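Local atomic coordinates of lectin (Pleurotus ostreatus, PDB entry 6T0Q), a protein that binds N-acetyl-D-galactosamine and probably other galactose-type sugars, and carries calcium ions in a chain rich in beta sheet and without helices. Residues 21-26 against 132-137; 52-57 against 168-173; 82-87 against 103-108; 130-133 against 139-142. All coordinates share one frame; numbering follows the deposited sequence.

Interaction 1. Residues 21-26 against 132-137; sequences TPRQFQ and LVHFSD. Unlike the reference sequence in segment 21-26: Arg23 (reference Ser).
The seam between two separate beta sheets is the setting in which Arg23 and Gln26 meet Leu132 and His134. The guanidinium of Arg23 approaches the imidazole obliquely, the two planes 58° apart, and places NH1 3.6 Å from His134 CE1, which lies at the guanidinium edge. A bend at chi3 (-91°) turns the arginine chain so that its far side serves Gln26: Arg23 NH2 donates to Gln26 OE1 over 2.8 Å, in the carbonyl plane and on a lone pair. Because OE1 also bonds to Ser140 OG, the glutamine amide is held from two directions.

Strand 23-24 is an outermost strand of an antiparallel sheet, where Arg23 and Phe25 pair through their backbones with Thr264 and Ala262 of strand 261-265. Strand 126-135 belongs to another sheet, and there Leu132 and His134 bond to Thr71 and Val68. No direct hydrogen bond joins the two segments. A water does so instead, lying in the plane of the His134 ring at its edge, 2.8 Å from His134 NE2, and donating to Gln26 O at 2.7 Å.

Beside this bridge Leu132 crosses the glutamine chain at about a right angle. Its CD2 comes within 3.4 Å of Gln26 O and 3.9 Å of Gln26 NE2, so one methyl packs against both the backbone and the amide of the same residue. The positive charge of Arg23 close to the buried imidazole would probably disfavour protonation of His134.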
loop_
_atom_site.group_PDB
_atom_site.type_symbol
_atom_site.label_atom_id
_atom_site.label_comp_id
_atom_site.label_asym_id
_atom_site.label_seq_id
_atom_site.Cartn_x
_atom_site.Cartn_y
_atom_site.Cartn_z
ATOM N N THR A 21 3.503 -15.360 15.732
ATOM C CA THR A 21 3.725 -15.650 14.321
ATOM C C THR A 21 2.632 -16.577 13.808
ATOM O O THR A 21 1.890 -17.164 14.600
ATOM C CB THR A 21 5.102 -16.298 14.115
ATOM O OG1 THR A 21 5.181 -17.486 14.909
ATOM C CG2 THR A 21 6.225 -15.320 14.486
ATOM N N PRO A 22 2.496 -16.732 12.479
ATOM C CA PRO A 22 1.406 -17.563 11.938
ATOM C C PRO A 22 1.392 -18.975 12.514
ATOM O O PRO A 22 2.431 -19.553 12.829
ATOM C CB PRO A 22 1.693 -17.575 10.431
ATOM C CG PRO A 22 2.330 -16.257 10.180
ATOM C CD PRO A 22 3.208 -16.020 11.395
ATOM N N ARG A 23 0.188 -19.531 12.648
ATOM C CA ARG A 23 0.039 -20.844 13.259
ATOM C C ARG A 23 -1.229 -21.512 12.744
ATOM O O ARG A 23 -2.093 -20.882 12.129
ATOM C CB ARG A 23 -0.007 -20.740 14.788
ATOM C CG ARG A 23 -1.181 -19.924 15.300
ATOM C CD ARG A 23 -1.006 -19.545 16.769
ATOM N NE ARG A 23 -1.588 -20.512 17.702
ATOM C CZ ARG A 23 -2.827 -20.437 18.187
ATOM N NH1 ARG A 23 -3.627 -19.443 17.817
ATOM N NH2 ARG A 23 -3.271 -21.355 19.039
ATOM N N GLN A 24 -1.332 -22.804 13.014
ATOM C CA GLN A 24 -2.591 -23.494 12.782
ATOM C C GLN A 24 -3.710 -22.807 13.560
ATOM O O GLN A 24 -3.533 -22.412 14.715
ATOM C CB GLN A 24 -2.476 -24.961 13.195
ATOM C CG GLN A 24 -3.794 -25.720 13.096
ATOM C CD GLN A 24 -3.633 -27.204 13.390
ATOM O OE1 GLN A 24 -2.718 -27.856 12.885
ATOM N NE2 GLN A 24 -4.529 -27.744 14.202
ATOM N N PHE A 25 -4.858 -22.639 12.912
ATOM C CA PHE A 25 -5.983 -21.964 13.550
ATOM C C PHE A 25 -6.459 -22.756 14.764
ATOM O O PHE A 25 -6.572 -23.985 14.709
ATOM C CB PHE A 25 -7.123 -21.794 12.538
ATOM C CG PHE A 25 -8.414 -21.330 13.152
ATOM C CD1 PHE A 25 -8.608 -19.991 13.461
ATOM C CD2 PHE A 25 -9.431 -22.238 13.432
ATOM C CE1 PHE A 25 -9.796 -19.557 14.044
ATOM C CE2 PHE A 25 -10.630 -21.810 14.013
ATOM C CZ PHE A 25 -10.807 -20.474 14.316
ATOM N N GLN A 26 -6.740 -22.046 15.867
ATOM C CA GLN A 26 -7.229 -22.663 17.103
ATOM C C GLN A 26 -8.716 -22.386 17.280
ATOM O O GLN A 26 -9.107 -21.225 17.481
ATOM C CB GLN A 26 -6.458 -22.147 18.326
ATOM C CG GLN A 26 -7.039 -22.679 19.648
ATOM C CD GLN A 26 -6.420 -22.045 20.897
ATOM O OE1 GLN A 26 -5.358 -21.423 20.833
ATOM N NE2 GLN A 26 -7.095 -22.193 22.035
ATOM N N LEU A 132 -12.414 -16.029 22.128
ATOM C CA LEU A 132 -11.044 -16.512 22.238
ATOM C C LEU A 132 -10.113 -15.371 21.840
ATOM O O LEU A 132 -10.002 -15.037 20.654
ATOM C CB LEU A 132 -10.818 -17.746 21.371
ATOM C CG LEU A 132 -9.384 -18.291 21.321
ATOM C CD1 LEU A 132 -8.895 -18.675 22.711
ATOM C CD2 LEU A 132 -9.318 -19.488 20.381
ATOM N N VAL A 133 -9.450 -14.777 22.831
ATOM C CA VAL A 133 -8.592 -13.612 22.629
ATOM C C VAL A 133 -7.168 -14.088 22.376
ATOM O O VAL A 133 -6.638 -14.902 23.134
ATOM C CB VAL A 133 -8.641 -12.676 23.851
ATOM C CG1 VAL A 133 -7.575 -11.576 23.736
ATOM C CG2 VAL A 133 -10.030 -12.070 24.023
ATOM N N HIS A 134 -6.540 -13.568 21.327
ATOM C CA HIS A 134 -5.133 -13.828 21.051
ATOM C C HIS A 134 -4.309 -12.626 21.487
ATOM O O HIS A 134 -4.675 -11.483 21.194
ATOM C CB HIS A 134 -4.929 -14.125 19.571
ATOM C CG HIS A 134 -5.765 -15.265 19.093
ATOM N ND1 HIS A 134 -5.418 -16.581 19.313
ATOM C CD2 HIS A 134 -6.964 -15.290 18.464
ATOM C CE1 HIS A 134 -6.353 -17.368 18.812
ATOM N NE2 HIS A 134 -7.303 -16.610 18.292
ATOM N N PHE A 135 -3.215 -12.889 22.201
ATOM C CA PHE A 135 -2.375 -11.853 22.784
ATOM C C PHE A 135 -1.098 -11.654 21.965
ATOM O O PHE A 135 -0.729 -12.478 21.126
ATOM C CB PHE A 135 -2.033 -12.208 24.234
ATOM C CG PHE A 135 -3.240 -12.323 25.127
ATOM C CD1 PHE A 135 -3.911 -11.185 25.558
ATOM C CD2 PHE A 135 -3.703 -13.563 25.538
ATOM C CE1 PHE A 135 -5.020 -11.280 26.376
ATOM C CE2 PHE A 135 -4.816 -13.667 26.366
ATOM C CZ PHE A 135 -5.475 -12.529 26.779
ATOM N N SER A 136 -0.417 -10.534 22.230
ATOM C CA SER A 136 0.754 -10.150 21.443
ATOM C C SER A 136 1.904 -11.149 21.551
ATOM O O SER A 136 2.748 -11.196 20.651
ATOM C CB SER A 136 1.236 -8.764 21.876
ATOM O OG SER A 136 1.397 -8.709 23.281
ATOM N N ASP A 137 1.948 -11.965 22.602
ATOM C CA ASP A 137 3.044 -12.909 22.791
ATOM C C ASP A 137 2.736 -14.297 22.245
ATOM O O ASP A 137 3.512 -15.226 22.477
ATOM C CB ASP A 137 3.427 -13.004 24.277
ATOM C CG ASP A 137 2.301 -13.560 25.152
ATOM O OD1 ASP A 137 1.193 -13.829 24.634
ATOM O OD2 ASP A 137 2.527 -13.725 26.367
HETATM O O HOH W 1 -8.709 -18.623 16.943
#

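Interaction 2. Residues 52-57 against 168-173; sequences TRPFRK and SNWPSA
Arg56 NH1 is gripped by two backbone carbonyls, Phe160 O and Leu162 O, while NE of the same guanidinium forms a salt bridge with Asp167 OD2. With its polar end fixed in this way, the arginine turns its aliphatic part to Trp170: Arg56 CD sits 3.8 Å from Trp170 CH2, and the two side chains cross at about a right angle. A bend at chi3 (56°) turns the chain at CD, so this methylene meets the indole while the guanidinium reaches its own partners. The guanidinium lies over the indole only at long range, with Arg56 CZ 5.9 Å from the centroid of the six-membered ring, so any cation-pi attraction is weak.

The same outer bond of the indole, CZ3 to CH2, also receives Pro54, whose CG comes 3.9 Å from Trp170 CZ3. Pro54 and Arg56, two residues apart in strand 51-60, present one face to the tryptophan, and Phe55 between them starts off from the other, the alternation of a beta strand. This strand runs between 109-118 and 150-151 in an antiparallel sheet, and the loop 168-173 passes across it, with Pro171 bonded through its backbone to Thr151. Further along the loop, Ala173 CB meets the edge of the Phe55 ring, 4.2 Å from Phe55 CD1. That ring also meets Trp37. The side chain of Arg56 lies near a bound N-acetylglucosamine.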
loop_
_atom_site.group_PDB
_atom_site.type_symbol
_atom_site.label_atom_id
_atom_site.label_comp_id
_atom_site.label_asym_id
_atom_site.label_seq_id
_atom_site.Cartn_x
_atom_site.Cartn_y
_atom_site.Cartn_z
ATOM N N THR A 52 -36.372 -7.417 24.101
ATOM C CA THR A 52 -34.969 -7.236 23.756
ATOM C C THR A 52 -34.230 -6.787 25.010
ATOM O O THR A 52 -34.732 -5.948 25.765
ATOM C CB THR A 52 -34.815 -6.205 22.627
ATOM O OG1 THR A 52 -35.586 -6.634 21.496
ATOM C CG2 THR A 52 -33.351 -6.054 22.215
ATOM N N ARG A 53 -33.047 -7.354 25.251
ATOM C CA ARG A 53 -32.336 -7.092 26.503
ATOM C C ARG A 53 -30.847 -6.886 26.251
ATOM O O ARG A 53 -30.269 -7.569 25.392
ATOM C CB ARG A 53 -32.544 -8.261 27.489
ATOM C CG ARG A 53 -34.005 -8.439 27.937
ATOM C CD ARG A 53 -34.445 -7.226 28.758
ATOM N NE ARG A 53 -35.778 -7.368 29.351
ATOM C CZ ARG A 53 -36.854 -6.703 28.935
ATOM N NH1 ARG A 53 -36.765 -5.862 27.911
ATOM N NH2 ARG A 53 -38.018 -6.881 29.542
ATOM N N PRO A 54 -30.207 -5.960 26.970
ATOM C CA PRO A 54 -28.770 -5.724 26.797
ATOM C C PRO A 54 -27.904 -6.582 27.706
ATOM O O PRO A 54 -28.283 -6.932 28.825
ATOM C CB PRO A 54 -28.619 -4.248 27.191
ATOM C CG PRO A 54 -29.617 -4.092 28.305
ATOM C CD PRO A 54 -30.804 -5.000 27.924
ATOM N N PHE A 55 -26.706 -6.890 27.207
ATOM C CA PHE A 55 -25.691 -7.626 27.957
ATOM C C PHE A 55 -24.332 -7.014 27.651
ATOM O O PHE A 55 -24.019 -6.765 26.483
ATOM C CB PHE A 55 -25.719 -9.123 27.599
ATOM C CG PHE A 55 -27.063 -9.753 27.841
ATOM C CD1 PHE A 55 -27.387 -10.257 29.097
ATOM C CD2 PHE A 55 -28.023 -9.770 26.844
ATOM C CE1 PHE A 55 -28.646 -10.797 29.348
ATOM C CE2 PHE A 55 -29.286 -10.323 27.072
ATOM C CZ PHE A 55 -29.602 -10.827 28.333
ATOM N N ARG A 56 -23.538 -6.769 28.695
ATOM C CA ARG A 56 -22.275 -6.047 28.583
ATOM C C ARG A 56 -21.233 -6.680 29.484
ATOM O O ARG A 56 -21.539 -7.104 30.601
ATOM C CB ARG A 56 -22.386 -4.581 29.029
ATOM C CG ARG A 56 -22.867 -3.601 28.017
ATOM C CD ARG A 56 -23.034 -2.239 28.698
ATOM N NE ARG A 56 -21.813 -1.768 29.362
ATOM C CZ ARG A 56 -21.146 -0.670 29.003
ATOM N NH1 ARG A 56 -21.574 0.056 27.980
ATOM N NH2 ARG A 56 -20.053 -0.295 29.666
ATOM N N LYS A 57 -19.983 -6.656 29.024
ATOM C CA LYS A 57 -18.869 -7.077 29.866
ATOM C C LYS A 57 -17.604 -6.367 29.401
ATOM O O LYS A 57 -17.245 -6.456 28.224
ATOM C CB LYS A 57 -18.718 -8.585 29.802
ATOM C CG LYS A 57 -17.434 -9.123 30.344
ATOM C CD LYS A 57 -17.486 -9.368 31.819
ATOM C CE LYS A 57 -16.348 -10.306 32.191
ATOM N NZ LYS A 57 -16.178 -10.432 33.646
ATOM N N SER A 168 -22.039 0.231 35.989
ATOM C CA SER A 168 -21.652 -0.147 37.346
ATOM C C SER A 168 -22.856 -0.503 38.209
ATOM O O SER A 168 -22.757 -1.385 39.072
ATOM C CB SER A 168 -20.854 0.986 37.996
ATOM O OG SER A 168 -21.581 2.203 37.921
ATOM N N ASN A 169 -23.996 0.156 37.996
ATOM C CA ASN A 169 -25.194 -0.120 38.777
ATOM C C ASN A 169 -26.153 -1.089 38.093
ATOM O O ASN A 169 -27.227 -1.354 38.637
ATOM C CB ASN A 169 -25.925 1.186 39.104
ATOM C CG ASN A 169 -25.165 2.036 40.112
ATOM O OD1 ASN A 169 -24.599 1.521 41.082
ATOM N ND2 ASN A 169 -25.139 3.343 39.881
ATOM N N TRP A 170 -25.795 -1.625 36.927
ATOM C CA TRP A 170 -26.622 -2.648 36.298
ATOM C C TRP A 170 -26.585 -3.941 37.111
ATOM O O TRP A 170 -25.551 -4.292 37.684
ATOM C CB TRP A 170 -26.135 -2.959 34.885
ATOM C CG TRP A 170 -26.351 -1.900 33.863
ATOM C CD1 TRP A 170 -26.518 -0.561 34.077
ATOM C CD2 TRP A 170 -26.415 -2.094 32.442
ATOM N NE1 TRP A 170 -26.683 0.088 32.872
ATOM C CE2 TRP A 170 -26.622 -0.832 31.856
ATOM C CE3 TRP A 170 -26.315 -3.219 31.609
ATOM C CZ2 TRP A 170 -26.733 -0.658 30.475
ATOM C CZ3 TRP A 170 -26.429 -3.047 30.235
ATOM C CH2 TRP A 170 -26.634 -1.774 29.683
ATOM N N PRO A 171 -27.682 -4.695 37.137
ATOM C CA PRO A 171 -27.652 -6.008 37.788
ATOM C C PRO A 171 -26.860 -7.019 36.964
ATOM O O PRO A 171 -26.589 -6.822 35.778
ATOM C CB PRO A 171 -29.132 -6.394 37.868
ATOM C CG PRO A 171 -29.743 -5.713 36.679
ATOM C CD PRO A 171 -29.011 -4.386 36.578
ATOM N N SER A 172 -26.487 -8.111 37.631
ATOM C CA SER A 172 -25.789 -9.220 36.990
ATOM C C SER A 172 -26.729 -10.023 36.097
ATOM O O SER A 172 -27.888 -10.263 36.447
ATOM C CB SER A 172 -25.199 -10.155 38.045
ATOM O OG SER A 172 -24.394 -9.457 38.962
ATOM N N ALA A 173 -26.217 -10.461 34.949
ATOM C CA ALA A 173 -26.951 -11.418 34.130
ATOM C C ALA A 173 -27.220 -12.700 34.921
ATOM O O ALA A 173 -26.483 -13.049 35.848
ATOM C CB ALA A 173 -26.159 -11.733 32.848
#

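Interaction 3. Residues 82-87 against 103-108; sequences FYVNGV and VALQPT
The side-chain amides of Asn85 and Gln106 come from opposite directions and stack face to face, their planes only 10° apart, with Asn85 CG 3.5 Å from Gln106 CD. Other partners fix the asparagine amide: OD1 accepts the backbone N-H of Leu111, and ND2 bonds to Asn110 OD1. A water gives ND2 a further partner, accepting from Asn85 ND2 at 2.9 Å and donating to Ala104 O at 2.7 Å, and thereby links the two segments. At the edge of another flat group, the ring of Phe82, lies Val84 CG2.

Asn85 occupies the first corner of a type I' beta turn from Val84 to Val87, with Gly86 at the second. Its backbone is left-handed there (phi 52°, psi 41°), as such turns require; Val87 N donates to Val84 O over 3.0 Å to close the turn, and Val84 N returns a bond to Val87 O. Just before the turn the contact becomes apolar. Val84 and Val103 meet tip to tip, Val84 CG2 standing 4.1 Å from Val103 CG1. The other methyl, Val84 CG1, is 4.0 Å from Leu105 CD2, where the side chains cross at about a right angle.

Strand 79-84 lies in a sheet between 87-94 and 109-118, whereas 98-104 borders 67-76 in a second sheet; the valines therefore pack from sheet to sheet, with Ile72 and Ile89 alongside Val103.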
loop_
_atom_site.group_PDB
_atom_site.type_symbol
_atom_site.label_atom_id
_atom_site.label_comp_id
_atom_site.label_asym_id
_atom_site.label_seq_id
_atom_site.Cartn_x
_atom_site.Cartn_y
_atom_site.Cartn_z
ATOM N N PHE A 82 -24.137 -8.316 17.996
ATOM C CA PHE A 82 -22.884 -8.372 18.740
ATOM C C PHE A 82 -22.064 -7.115 18.468
ATOM O O PHE A 82 -21.818 -6.776 17.303
ATOM C CB PHE A 82 -22.084 -9.615 18.334
ATOM C CG PHE A 82 -21.090 -10.073 19.366
ATOM C CD1 PHE A 82 -19.923 -9.359 19.599
ATOM C CD2 PHE A 82 -21.311 -11.246 20.087
ATOM C CE1 PHE A 82 -18.999 -9.797 20.556
ATOM C CE2 PHE A 82 -20.397 -11.687 21.040
ATOM C CZ PHE A 82 -19.246 -10.966 21.279
ATOM N N TYR A 83 -21.622 -6.448 19.538
ATOM C CA TYR A 83 -20.835 -5.221 19.446
ATOM C C TYR A 83 -19.490 -5.394 20.142
ATOM O O TYR A 83 -19.402 -6.040 21.191
ATOM C CB TYR A 83 -21.549 -4.042 20.095
ATOM C CG TYR A 83 -22.903 -3.700 19.520
ATOM C CD1 TYR A 83 -24.057 -4.296 20.015
ATOM C CD2 TYR A 83 -23.030 -2.750 18.517
ATOM C CE1 TYR A 83 -25.300 -3.973 19.513
ATOM C CE2 TYR A 83 -24.277 -2.413 18.007
ATOM C CZ TYR A 83 -25.403 -3.027 18.516
ATOM O OH TYR A 83 -26.639 -2.712 18.021
ATOM N N VAL A 84 -18.448 -4.776 19.586
ATOM C CA VAL A 84 -17.139 -4.763 20.228
ATOM C C VAL A 84 -16.631 -3.328 20.256
ATOM O O VAL A 84 -16.447 -2.708 19.200
ATOM C CB VAL A 84 -16.136 -5.690 19.524
ATOM C CG1 VAL A 84 -14.776 -5.609 20.221
ATOM C CG2 VAL A 84 -16.662 -7.147 19.548
ATOM N N ASN A 85 -16.421 -2.799 21.463
ATOM C CA ASN A 85 -15.965 -1.423 21.658
ATOM C C ASN A 85 -16.849 -0.443 20.895
ATOM O O ASN A 85 -16.370 0.503 20.270
ATOM C CB ASN A 85 -14.497 -1.276 21.259
ATOM C CG ASN A 85 -13.587 -2.076 22.156
ATOM O OD1 ASN A 85 -13.772 -2.080 23.377
ATOM N ND2 ASN A 85 -12.623 -2.787 21.568
ATOM N N GLY A 86 -18.159 -0.694 20.926
ATOM C CA GLY A 86 -19.139 0.184 20.328
ATOM C C GLY A 86 -19.403 -0.039 18.857
ATOM O O GLY A 86 -20.265 0.641 18.293
ATOM N N VAL A 87 -18.697 -0.966 18.216
ATOM C CA VAL A 87 -18.839 -1.221 16.786
ATOM C C VAL A 87 -19.651 -2.491 16.594
ATOM O O VAL A 87 -19.320 -3.535 17.172
ATOM C CB VAL A 87 -17.462 -1.344 16.110
ATOM C CG1 VAL A 87 -17.617 -1.656 14.618
ATOM C CG2 VAL A 87 -16.641 -0.067 16.325
ATOM N N VAL A 103 -12.640 -10.154 15.042
ATOM C CA VAL A 103 -12.552 -8.721 15.336
ATOM C C VAL A 103 -11.170 -8.398 15.899
ATOM O O VAL A 103 -10.579 -9.191 16.643
ATOM C CB VAL A 103 -13.682 -8.280 16.301
ATOM C CG1 VAL A 103 -13.455 -8.849 17.705
ATOM C CG2 VAL A 103 -13.800 -6.747 16.344
ATOM N N ALA A 104 -10.658 -7.221 15.529
ATOM C CA ALA A 104 -9.484 -6.638 16.171
ATOM C C ALA A 104 -9.846 -6.070 17.541
ATOM O O ALA A 104 -10.984 -5.664 17.789
ATOM C CB ALA A 104 -8.888 -5.525 15.302
ATOM N N LEU A 105 -8.859 -6.017 18.434
ATOM C CA LEU A 105 -9.108 -5.640 19.821
ATOM C C LEU A 105 -8.217 -4.477 20.232
ATOM O O LEU A 105 -7.162 -4.235 19.642
ATOM C CB LEU A 105 -8.864 -6.822 20.771
ATOM C CG LEU A 105 -9.815 -8.005 20.581
ATOM C CD1 LEU A 105 -9.464 -9.097 21.590
ATOM C CD2 LEU A 105 -11.265 -7.545 20.746
ATOM N N GLN A 106 -8.660 -3.768 21.270
ATOM C CA GLN A 106 -7.803 -2.823 21.963
ATOM C C GLN A 106 -6.795 -3.577 22.830
ATOM O O GLN A 106 -7.061 -4.697 23.273
ATOM C CB GLN A 106 -8.638 -1.878 22.829
ATOM C CG GLN A 106 -9.525 -0.939 22.015
ATOM C CD GLN A 106 -10.625 -0.307 22.842
ATOM O OE1 GLN A 106 -10.777 -0.595 24.035
ATOM N NE2 GLN A 106 -11.404 0.554 22.212
ATOM N N PRO A 107 -5.628 -2.983 23.091
ATOM C CA PRO A 107 -4.563 -3.740 23.773
ATOM C C PRO A 107 -4.845 -4.106 25.228
ATOM O O PRO A 107 -4.419 -5.186 25.657
ATOM C CB PRO A 107 -3.346 -2.808 23.657
ATOM C CG PRO A 107 -3.920 -1.454 23.352
ATOM C CD PRO A 107 -5.131 -1.719 22.525
ATOM N N THR A 108 -5.523 -3.270 26.021
ATOM C CA THR A 108 -5.586 -3.551 27.456
ATOM C C THR A 108 -6.978 -3.859 28.007
ATOM O O THR A 108 -7.079 -4.526 29.048
ATOM C CB THR A 108 -4.989 -2.382 28.260
ATOM O OG1 THR A 108 -5.781 -1.207 28.062
ATOM C CG2 THR A 108 -3.559 -2.108 27.810
HETATM O O HOH W 2 -11.903 -3.280 18.758
#

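Interaction 4. Residues 130-133 against 139-142; sequences SILV and TSET
Leu132 and Thr142 sit opposite each other as an antiparallel non-hydrogen-bonded pair, CA to CA 4.2 Å apart, and their side chains cross at a slant on the same face of the sheet. Leu132 CD1 comes to 3.3 Å from Thr142 OG1, a tight meeting of methyl and hydroxyl. The threonine's two branches divide the work: with chi1 at -53° the hydroxyl is turned to the leucine, and CG2 extends to the other side, 3.9 Å from Ser130 OG. That serine hydroxyl finds its hydrogen bond at Leu29 O. On the far flank of Leu132, CD1 also touches Ser140 CB at 3.9 Å.

Val133 and Glu141 form the next pair, hydrogen-bonded, with both side chains on the reverse face. They diverge instead of packing tightly. Val133 turns to Phe143 and Leu105, while Glu141 extends its chain beside Pro62 and Phe135. Within this hairpin of strands 126-135 and 140-144, the segments 130-133 and 140-142 run at 168° to each other.

The backbone provides the polar part. Val133 N donates to Glu141 O over 2.9 Å, and Glu141 N returns the bond to Val133 O over 3.0 Å. Two CA-H...O contacts supplement them, Thr142 CA to Ile131 O at 3.4 Å and Ser140 CA to Val133 O at 3.1 Å. Both backbone polar groups of buried Val133 are thus satisfied across the hairpin, and Ser140 OG, like that of Ser130, bonds beyond it, to Gln26 OE1, so the side chains between the strands add van der Waals contact of methyl groups with hydroxyls and methylenes.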
loop_
_atom_site.group_PDB
_atom_site.type_symbol
_atom_site.label_atom_id
_atom_site.label_comp_id
_atom_site.label_asym_id
_atom_site.label_seq_id
_atom_site.Cartn_x
_atom_site.Cartn_y
_atom_site.Cartn_z
ATOM N N SER A 130 -18.499 -17.523 23.246
ATOM C CA SER A 130 -17.098 -17.651 23.617
ATOM C C SER A 130 -16.295 -16.629 22.836
ATOM O O SER A 130 -16.512 -16.443 21.634
ATOM C CB SER A 130 -16.511 -19.050 23.319
ATOM O OG SER A 130 -16.829 -19.963 24.353
ATOM N N ILE A 131 -15.345 -16.012 23.517
ATOM C CA ILE A 131 -14.466 -15.002 22.942
ATOM C C ILE A 131 -13.047 -15.503 23.169
ATOM O O ILE A 131 -12.533 -15.438 24.292
ATOM C CB ILE A 131 -14.687 -13.632 23.593
ATOM C CG1 ILE A 131 -16.171 -13.254 23.520
ATOM C CG2 ILE A 131 -13.779 -12.572 22.964
ATOM C CD1 ILE A 131 -16.563 -12.199 24.552
ATOM N N LEU A 132 -12.414 -16.029 22.128
ATOM C CA LEU A 132 -11.044 -16.512 22.238
ATOM C C LEU A 132 -10.113 -15.371 21.840
ATOM O O LEU A 132 -10.002 -15.037 20.654
ATOM C CB LEU A 132 -10.818 -17.746 21.371
ATOM C CG LEU A 132 -9.384 -18.291 21.321
ATOM C CD1 LEU A 132 -8.895 -18.675 22.711
ATOM C CD2 LEU A 132 -9.318 -19.488 20.381
ATOM N N VAL A 133 -9.450 -14.777 22.831
ATOM C CA VAL A 133 -8.592 -13.612 22.629
ATOM C C VAL A 133 -7.168 -14.088 22.376
ATOM O O VAL A 133 -6.638 -14.902 23.134
ATOM C CB VAL A 133 -8.641 -12.676 23.851
ATOM C CG1 VAL A 133 -7.575 -11.576 23.736
ATOM C CG2 VAL A 133 -10.030 -12.070 24.023
ATOM N N THR A 139 0.166 -16.212 23.094
ATOM C CA THR A 139 -0.766 -16.967 23.921
ATOM C C THR A 139 -2.207 -16.554 23.601
ATOM O O THR A 139 -2.461 -15.614 22.848
ATOM C CB THR A 139 -0.464 -16.760 25.404
ATOM O OG1 THR A 139 -0.691 -15.391 25.759
ATOM C CG2 THR A 139 0.999 -17.133 25.723
ATOM N N SER A 140 -3.160 -17.276 24.186
ATOM C CA SER A 140 -4.572 -16.983 23.981
ATOM C C SER A 140 -5.351 -17.384 25.228
ATOM O O SER A 140 -4.869 -18.163 26.054
ATOM C CB SER A 140 -5.108 -17.710 22.748
ATOM O OG SER A 140 -4.931 -19.102 22.900
ATOM N N GLU A 141 -6.559 -16.834 25.363
ATOM C CA GLU A 141 -7.419 -17.155 26.500
ATOM C C GLU A 141 -8.878 -16.956 26.107
ATOM O O GLU A 141 -9.210 -15.993 25.406
ATOM C CB GLU A 141 -7.095 -16.293 27.730
ATOM C CG GLU A 141 -8.050 -16.526 28.918
ATOM C CD GLU A 141 -7.627 -15.775 30.179
ATOM O OE1 GLU A 141 -6.530 -15.176 30.179
ATOM O OE2 GLU A 141 -8.395 -15.791 31.167
ATOM N N THR A 142 -9.744 -17.869 26.559
ATOM C CA THR A 142 -11.168 -17.839 26.218
ATOM C C THR A 142 -11.947 -17.148 27.329
ATOM O O THR A 142 -11.723 -17.423 28.513
ATOM C CB THR A 142 -11.728 -19.248 26.002
ATOM O OG1 THR A 142 -10.912 -19.939 25.053
ATOM C CG2 THR A 142 -13.180 -19.192 25.444
#

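Interactions 1 and 4 share Leu132 and Val133 of strand 126-135, their centres 9 Å apart: one strand pairs with 140-144 in its own sheet and also faces the edge strand 23-24 of another. Interaction 3 touches both through Leu105 CD1 on Val133 CG1 (3.8 Å), and it closes before interaction 4 opens along the chain. Interaction 2 stands apart, 30 Å from interaction 1 between centres, yet it shares with interaction 3 the sheet containing strands 51-60 and 79-84. Segments of interactions 1 and 2 alternate in sequence. Interactions 2, 3 and 4 lie in the sheets of one half of the chain, and interaction 1 joins that half to a sheet of the other.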